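Local coordinates for protein AxyAgu115A (PDB 6NPS) that probably acts as a family GH115 alpha-glucuronidase, a hydrolase that removes glucuronic acid side groups from xylan such as arabinoglucuronoxylan, at residues H200-L205 against V232-E237; F411-H414 against S419-W422. The protein carries 3 engineered substitutions. All blocks are in the same frame, centred on the assembly; numbering follows the deposited sequence.

Contact 1: H200-L205 against V232-E237; sequences HVFELL and VELADE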
loop_
_atom_site.group_PDB
_atom_site.type_symbol
_atom_site.label_atom_id
_atom_site.label_comp_id
_atom_site.label_asym_id
_atom_site.label_seq_id
_atom_site.Cartn_x
_atom_site.Cartn_y
_atom_site.Cartn_z
ATOM N N HIS A 200 42.816 26.569 -3.104
ATOM C CA HIS A 200 42.745 25.106 -3.287
ATOM C C HIS A 200 41.895 24.701 -4.499
ATOM O O HIS A 200 42.194 23.706 -5.190
ATOM C CB HIS A 200 42.180 24.462 -2.029
ATOM C CG HIS A 200 42.986 24.741 -0.799
ATOM N ND1 HIS A 200 44.075 23.975 -0.432
ATOM C CD2 HIS A 200 42.861 25.699 0.152
ATOM C CE1 HIS A 200 44.588 24.451 0.689
ATOM N NE2 HIS A 200 43.871 25.499 1.063
ATOM N N VAL A 201 40.788 25.410 -4.725
ATOM C CA VAL A 201 39.960 25.185 -5.909
ATOM C C VAL A 201 40.764 25.471 -7.175
ATOM O O VAL A 201 40.734 24.698 -8.141
ATOM C CB VAL A 201 38.696 26.070 -5.845
ATOM C CG1 VAL A 201 37.906 26.012 -7.147
ATOM C CG2 VAL A 201 37.846 25.655 -4.687
ATOM N N PHE A 202 41.455 26.613 -7.209
ATOM C CA PHE A 202 42.239 26.951 -8.391
ATOM C C PHE A 202 43.317 25.895 -8.644
ATOM O O PHE A 202 43.578 25.534 -9.795
ATOM C CB PHE A 202 42.887 28.329 -8.259
ATOM C CG PHE A 202 41.898 29.485 -8.076
ATOM C CD1 PHE A 202 40.603 29.426 -8.586
ATOM C CD2 PHE A 202 42.289 30.622 -7.395
ATOM C CE1 PHE A 202 39.714 30.493 -8.406
ATOM C CE2 PHE A 202 41.403 31.709 -7.199
ATOM C CZ PHE A 202 40.125 31.645 -7.724
ATOM N N GLU A 203 43.969 25.412 -7.583
ATOM C CA GLU A 203 45.029 24.421 -7.757
ATOM C C GLU A 203 44.473 23.126 -8.328
ATOM O O GLU A 203 45.064 22.536 -9.240
ATOM C CB GLU A 203 45.734 24.164 -6.420
ATOM C CG GLU A 203 46.938 23.242 -6.537
ATOM C CD GLU A 203 47.588 22.865 -5.198
ATOM O OE1 GLU A 203 47.397 23.583 -4.183
ATOM O OE2 GLU A 203 48.323 21.848 -5.185
ATOM N N LEU A 204 43.332 22.666 -7.803
ATOM C CA LEU A 204 42.717 21.448 -8.301
ATOM C C LEU A 204 42.383 21.579 -9.779
ATOM O O LEU A 204 42.669 20.676 -10.573
ATOM C CB LEU A 204 41.465 21.123 -7.495
ATOM C CG LEU A 204 40.615 19.991 -8.060
ATOM C CD1 LEU A 204 41.327 18.596 -7.992
ATOM C CD2 LEU A 204 39.275 19.916 -7.335
ATOM N N LEU A 205 41.762 22.697 -10.157
ATOM C CA LEU A 205 41.402 22.952 -11.553
ATOM C C LEU A 205 42.626 22.875 -12.472
ATOM O O LEU A 205 42.604 22.205 -13.517
ATOM C CB LEU A 205 40.775 24.347 -11.662
ATOM C CG LEU A 205 40.422 24.746 -13.097
ATOM C CD1 LEU A 205 39.281 23.861 -13.578
ATOM C CD2 LEU A 205 40.001 26.219 -13.112
ATOM N N VAL A 232 38.971 37.344 -7.265
ATOM C CA VAL A 232 39.149 37.733 -8.655
ATOM C C VAL A 232 40.627 37.959 -8.950
ATOM O O VAL A 232 41.151 37.521 -9.991
ATOM C CB VAL A 232 38.331 39.007 -8.915
ATOM C CG1 VAL A 232 38.568 39.519 -10.303
ATOM C CG2 VAL A 232 36.883 38.717 -8.700
ATOM N N GLU A 233 41.312 38.672 -8.059
ATOM C CA GLU A 233 42.715 38.976 -8.322
ATOM C C GLU A 233 43.534 37.689 -8.359
ATOM O O GLU A 233 44.372 37.519 -9.248
ATOM C CB GLU A 233 43.256 39.950 -7.277
ATOM C CG GLU A 233 42.620 41.322 -7.312
ATOM C CD GLU A 233 42.867 42.150 -6.032
ATOM O OE1 GLU A 233 42.652 43.381 -6.065
ATOM O OE2 GLU A 233 43.264 41.582 -4.990
ATOM N N LEU A 234 43.246 36.743 -7.451
ATOM C CA LEU A 234 44.002 35.487 -7.396
ATOM C C LEU A 234 43.740 34.638 -8.637
ATOM O O LEU A 234 44.675 34.069 -9.220
ATOM C CB LEU A 234 43.636 34.710 -6.118
ATOM C CG LEU A 234 44.454 33.439 -5.802
ATOM C CD1 LEU A 234 45.950 33.804 -5.691
ATOM C CD2 LEU A 234 43.987 32.711 -4.547
ATOM N N ALA A 235 42.476 34.523 -9.058
ATOM C CA ALA A 235 42.182 33.769 -10.280
ATOM C C ALA A 235 42.977 34.327 -11.462
ATOM O O ALA A 235 43.604 33.582 -12.231
ATOM C CB ALA A 235 40.676 33.801 -10.590
ATOM N N ASP A 236 42.936 35.638 -11.620
ATOM C CA ASP A 236 43.608 36.303 -12.727
ATOM C C ASP A 236 45.119 36.097 -12.666
ATOM O O ASP A 236 45.762 35.928 -13.699
ATOM C CB ASP A 236 43.265 37.780 -12.686
ATOM C CG ASP A 236 44.008 38.573 -13.732
ATOM O OD1 ASP A 236 43.592 38.521 -14.919
ATOM O OD2 ASP A 236 44.997 39.241 -13.359
ATOM N N GLU A 237 45.699 36.107 -11.463
ATOM C CA GLU A 237 47.122 35.804 -11.304
ATOM C C GLU A 237 47.462 34.391 -11.810
ATOM O O GLU A 237 48.451 34.186 -12.527
ATOM C CB GLU A 237 47.503 35.963 -9.837
ATOM C CG GLU A 237 48.975 35.895 -9.575
ATOM C CD GLU A 237 49.335 36.205 -8.135
ATOM O OE1 GLU A 237 48.466 36.059 -7.241
ATOM O OE2 GLU A 237 50.499 36.597 -7.903
#
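Phe-202 reaches from helix 195-207 to the backbone of helix 230-238, where its ring meets Leu-234 and Ala-235 by van der Waals contact alone. The ring is met in two different ways. Leu-234 lies at its edge, with CG in the ring plane and 3.8 Å from Phe-202 CE2, while Ala-235 CA sits over one face. The far corner of the ring, Phe-202 CZ, presses on Ala-235 CB at 3.6 Å, and Phe-202 CE2 comes to 3.5 Å from Ala-235 N. CG of Phe-202 is anti to its own carbonyl carbon (chi1 -60°), and the ring leaves its helix toward 232-237. Both helices belong to the eight-stranded parallel TIM barrel of the GH115 catalytic region: helix 195-207 follows strand 170-174, and helix 230-238 comes after strand 212-214, making them successive outer helices. Beneath them, Phe-202 also touches Leu-213 of the intervening strand, and Val-201 and Leu-205 pack on Phe-173. On the opposing helix, CG of Leu-234 stands anti to the backbone N (chi1 -173°) and its CD2 lies 3.8 Å from Phe-202 CE2. The small methyl of Ala-235 lets the ring come close, the CA atoms of Phe-202 and Ala-235 being 7.1 Å apart. Replacing Phe-202 by an alanine would probably leave a gap between the helices and deprive Leu-234 and Ala-235 of their apolar partner.

Contact 2: F411-H414 against S419-W422; sequences FDYH and SYEW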
loop_
_atom_site.group_PDB
_atom_site.type_symbol
_atom_site.label_atom_id
_atom_site.label_comp_id
_atom_site.label_asym_id
_atom_site.label_seq_id
_atom_site.Cartn_x
_atom_site.Cartn_y
_atom_site.Cartn_z
ATOM N N PHE A 411 26.981 16.638 -13.194
ATOM C CA PHE A 411 27.215 15.541 -12.260
ATOM C C PHE A 411 26.413 15.712 -10.987
ATOM O O PHE A 411 26.515 14.861 -10.103
ATOM C CB PHE A 411 28.701 15.456 -11.834
ATOM C CG PHE A 411 29.673 15.158 -12.950
ATOM C CD1 PHE A 411 29.250 14.650 -14.167
ATOM C CD2 PHE A 411 31.033 15.377 -12.756
ATOM C CE1 PHE A 411 30.153 14.336 -15.168
ATOM C CE2 PHE A 411 31.947 15.090 -13.776
ATOM C CZ PHE A 411 31.506 14.585 -14.984
ATOM N N ASP A 412 25.666 16.817 -10.856
ATOM C CA ASP A 412 25.011 17.240 -9.620
ATOM C C ASP A 412 23.903 18.190 -10.026
ATOM O O ASP A 412 24.105 19.017 -10.914
ATOM C CB ASP A 412 26.038 17.915 -8.703
ATOM C CG ASP A 412 25.552 18.139 -7.271
ATOM O OD1 ASP A 412 24.681 19.014 -7.051
ATOM O OD2 ASP A 412 26.089 17.466 -6.349
ATOM N N TYR A 413 22.726 18.057 -9.429
ATOM C CA TYR A 413 21.636 18.935 -9.814
ATOM C C TYR A 413 20.637 19.090 -8.678
ATOM O O TYR A 413 20.191 18.106 -8.089
ATOM C CB TYR A 413 20.930 18.409 -11.058
ATOM C CG TYR A 413 19.789 19.290 -11.523
ATOM C CD1 TYR A 413 20.009 20.633 -11.862
ATOM C CD2 TYR A 413 18.497 18.767 -11.668
ATOM C CE1 TYR A 413 18.971 21.457 -12.288
ATOM C CE2 TYR A 413 17.478 19.552 -12.131
ATOM C CZ TYR A 413 17.715 20.892 -12.430
ATOM O OH TYR A 413 16.704 21.675 -12.867
ATOM N N HIS A 414 20.226 20.311 -8.442
ATOM C CA HIS A 414 19.213 20.637 -7.444
ATOM C C HIS A 414 17.978 21.049 -8.231
ATOM O O HIS A 414 17.897 22.186 -8.701
ATOM C CB HIS A 414 19.751 21.752 -6.551
ATOM C CG HIS A 414 18.842 22.159 -5.437
ATOM N ND1 HIS A 414 18.484 21.302 -4.413
ATOM C CD2 HIS A 414 18.231 23.343 -5.171
ATOM C CE1 HIS A 414 17.705 21.948 -3.561
ATOM N NE2 HIS A 414 17.537 23.183 -4.000
ATOM N N SER A 419 16.372 15.712 -7.049
ATOM C CA SER A 419 17.731 16.223 -6.986
ATOM C C SER A 419 18.708 15.076 -6.762
ATOM O O SER A 419 18.342 13.996 -6.296
ATOM C CB SER A 419 17.880 17.254 -5.862
ATOM O OG SER A 419 16.916 18.294 -5.994
ATOM N N TYR A 420 19.966 15.313 -7.129
ATOM C CA TYR A 420 21.034 14.387 -6.785
ATOM C C TYR A 420 22.259 15.215 -6.439
ATOM O O TYR A 420 22.839 15.930 -7.289
ATOM C CB TYR A 420 21.311 13.370 -7.899
ATOM C CG TYR A 420 21.602 13.929 -9.263
ATOM C CD1 TYR A 420 20.584 14.425 -10.084
ATOM C CD2 TYR A 420 22.897 13.885 -9.757
ATOM C CE1 TYR A 420 20.877 14.934 -11.335
ATOM C CE2 TYR A 420 23.207 14.390 -10.999
ATOM C CZ TYR A 420 22.199 14.898 -11.787
ATOM O OH TYR A 420 22.543 15.380 -13.023
ATOM N N GLU A 421 22.624 15.160 -5.164
ATOM C CA GLU A 421 23.614 16.106 -4.664
ATOM C C GLU A 421 24.463 15.550 -3.535
ATOM O O GLU A 421 25.202 16.330 -2.932
ATOM C CB GLU A 421 22.946 17.399 -4.123
ATOM C CG GLU A 421 21.823 18.007 -4.944
ATOM C CD GLU A 421 21.274 19.293 -4.310
ATOM O OE1 GLU A 421 22.067 20.239 -4.087
ATOM O OE2 GLU A 421 20.058 19.351 -4.024
ATOM N N TRP A 422 24.368 14.261 -3.189
ATOM C CA TRP A 422 25.026 13.791 -1.978
ATOM C C TRP A 422 26.402 13.182 -2.287
ATOM O O TRP A 422 27.441 13.684 -1.843
ATOM C CB TRP A 422 24.096 12.771 -1.293
ATOM C CG TRP A 422 24.668 12.128 -0.080
ATOM C CD1 TRP A 422 25.241 12.752 0.984
ATOM C CD2 TRP A 422 24.704 10.731 0.195
ATOM N NE1 TRP A 422 25.635 11.825 1.918
ATOM C CE2 TRP A 422 25.325 10.572 1.458
ATOM C CE3 TRP A 422 24.290 9.600 -0.510
ATOM C CZ2 TRP A 422 25.541 9.321 2.040
ATOM C CZ3 TRP A 422 24.514 8.333 0.063
ATOM C CH2 TRP A 422 25.131 8.208 1.331
#
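Glu-421 runs out past Asp-412 and the carbonyl of Tyr-413 to His-414, which it meets through its carboxylate. Its CB lies 3.8 Å from Asp-412 OD1. The next carbon, Glu-421 CG, rests 3.5 Å from the carbonyl oxygen Tyr-413 O, a position given by a first torsion that sets CG anti to the carbonyl carbon (chi1 -43°). From there the chain runs extended to the carboxylate. Glu-421 OE1 passes 3.7 Å from His-414 CB. The other oxygen, Glu-421 OE2, accepts a hydrogen bond from His-414 ND1, modelled at 2.5 Å. The imidazole approaches on the syn side of the carboxylate but 33° out of its plane, and the N-H...O angle of 144° shows that the bond is bent. Both segments belong to the loop after strand 405-410 of the TIM barrel, and an isolated antiparallel bridge, the hydrogen-bonded pair Tyr-413 and Tyr-420, ties that loop to itself. Its two N-H...O bonds, Tyr-413 N to Tyr-420 O and Tyr-420 N to Tyr-413 O, both measure 3.0 Å. One face of the Tyr-420 ring lies against this backbone, with Tyr-413 N over its centre, while Tyr-420 CE1 touches Tyr-413 CB at 3.5 Å; the hydroxyl beyond bonds to Asn-386 O. The carboxylates of Asp-412 and Glu-421 stand nearly perpendicular, Asp-412 OD1 4.1 Å from Glu-421 OE1, and Asp-177 lies near the same Asp-412 oxygen.

In the fold
Contacts 1 and 2 belong to the same TIM barrel but to different layers of it. The helices of 200-205 and 232-237 lie on its outside, flanking strand 212-214, whereas 411-414 and 419-422 form part of the loop that leaves strand 405-410 at its C-terminal end, the end where active sites of TIM-barrel glycosidases lie. Their centres are 24 Å apart and their nearest atoms about 11 Å, so they do not touch. The centre of contact 2 lies about 12 Å from the centre of the chain, and that of contact 1 about 25 Å from it. A glycerol, probably from the crystallisation liquor, lies about 4 Å from the Tyr-413 side chain, consistent with a pocket beside contact 2.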